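PDB 2WVO: small S protein from Podospora anserina, which triggers a lethal incompatibility reaction on meeting the prion form of its allelic partner, so that only compatible fused cells survive. Local coordinates for residues Lys119-Gly122 with Arg123-Arg127. Numbering follows the deposited sequence.
Sequences KPIG and RALHR
The first turn of helix 120-136 in the globular HET-S domain starts where K119, at the N-cap, accepts the amide of R123: R123 N lies 2.8 Å from K119 O. P120 follows in the first helical position, where its ring nitrogen, having no proton to give, costs the turn no hydrogen bond. Three more i to i+4 bonds follow, from A124 to P120, L125 to I121 and H126 to G122. They differ in straightness: the N-H angle is 167° from L125 N to I121 O but 144° from A124 N to P120 O.

Side chains add little across the turn itself. CG2 of I121 comes within 4.5 Å of CD2 of L125, a loose apolar touch on the side covered by helix 194-204, where both residues meet S196; L125 also reaches L43 of helix 38-59. H126 CB lies 3.3 Å from G122 O, beside the backbone bond of the same pair.

On another side, CG of R123 stands opposite the backbone nitrogen (chi1 -178°) and the chain bends at chi2, bringing NH1 to the edge of the H126 ring, in its plane. R127 NH2 lies 3.6 Å above the centre of the R123 guanidinium, the two planes clearly tilted. Held at ND1 by D46 and only weakly at NE2 by D115, which R123 also touches, the imidazole is largely restrained in rotation; these carboxylates would probably favour its protonated form. Across the turn, the four backbone bonds engage every carbonyl from K119 to G122, so the helix is regularly bonded from its N-cap onward.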
# COMPACT_ATOMS: atom_id res chain seq x y z
N LYS A 119 -22.62 7.67 -18.72
CA LYS A 119 -23.57 8.74 -19.08
C LYS A 119 -22.90 9.67 -20.11
O LYS A 119 -21.68 9.70 -20.17
CB LYS A 119 -23.93 9.56 -17.82
CG LYS A 119 -22.87 10.65 -17.45
CD LYS A 119 -23.13 11.41 -16.14
CE LYS A 119 -22.67 10.61 -14.93
NZ LYS A 119 -22.73 11.33 -13.64
N PRO A 120 -23.69 10.42 -20.90
CA PRO A 120 -23.05 11.29 -21.90
C PRO A 120 -22.13 12.38 -21.32
O PRO A 120 -21.13 12.73 -21.95
CB PRO A 120 -24.25 11.94 -22.62
CG PRO A 120 -25.40 11.04 -22.34
CD PRO A 120 -25.16 10.52 -20.96
N ILE A 121 -22.48 12.89 -20.14
CA ILE A 121 -21.72 13.98 -19.52
C ILE A 121 -20.42 13.49 -18.88
O ILE A 121 -19.37 14.12 -19.01
CB ILE A 121 -22.60 14.81 -18.55
CG1 ILE A 121 -23.23 15.97 -19.33
CG2 ILE A 121 -21.79 15.33 -17.36
CD1 ILE A 121 -24.44 16.57 -18.70
N GLY A 122 -20.50 12.35 -18.19
CA GLY A 122 -19.33 11.67 -17.68
C GLY A 122 -18.44 11.22 -18.82
O GLY A 122 -17.23 11.35 -18.75
N ARG A 123 -19.05 10.68 -19.87
CA ARG A 123 -18.34 10.22 -21.06
C ARG A 123 -17.51 11.34 -21.69
O ARG A 123 -16.35 11.11 -22.06
CB ARG A 123 -19.34 9.64 -22.08
CG ARG A 123 -18.75 9.06 -23.38
CD ARG A 123 -18.12 7.68 -23.16
NE ARG A 123 -17.37 7.21 -24.32
CZ ARG A 123 -16.07 7.46 -24.55
NH1 ARG A 123 -15.37 8.20 -23.70
NH2 ARG A 123 -15.48 6.98 -25.63
N ALA A 124 -18.10 12.54 -21.79
CA ALA A 124 -17.46 13.70 -22.41
C ALA A 124 -16.32 14.30 -21.58
O ALA A 124 -15.30 14.72 -22.14
CB ALA A 124 -18.50 14.78 -22.73
N LEU A 125 -16.51 14.36 -20.26
CA LEU A 125 -15.45 14.75 -19.33
C LEU A 125 -14.27 13.78 -19.39
O LEU A 125 -13.11 14.20 -19.38
CB LEU A 125 -15.99 14.79 -17.91
CG LEU A 125 -16.18 16.08 -17.09
CD1 LEU A 125 -16.10 17.38 -17.90
CD2 LEU A 125 -17.48 15.98 -16.30
N HIS A 126 -14.59 12.49 -19.43
CA HIS A 126 -13.59 11.42 -19.54
C HIS A 126 -12.70 11.57 -20.78
O HIS A 126 -11.48 11.43 -20.69
CB HIS A 126 -14.28 10.05 -19.54
CG HIS A 126 -13.34 8.90 -19.73
ND1 HIS A 126 -12.43 8.52 -18.76
CD2 HIS A 126 -13.16 8.05 -20.77
CE1 HIS A 126 -11.73 7.49 -19.20
NE2 HIS A 126 -12.15 7.18 -20.41
N ARG A 127 -13.33 11.87 -21.92
CA ARG A 127 -12.62 12.09 -23.18
C ARG A 127 -11.71 13.31 -23.05
O ARG A 127 -10.56 13.27 -23.47
CB ARG A 127 -13.62 12.29 -24.33
CG ARG A 127 -13.03 12.10 -25.73
CD ARG A 127 -14.02 12.50 -26.85
NE ARG A 127 -15.36 11.91 -26.66
CZ ARG A 127 -15.69 10.65 -26.93
NH1 ARG A 127 -14.79 9.80 -27.42
NH2 ARG A 127 -16.93 10.23 -26.71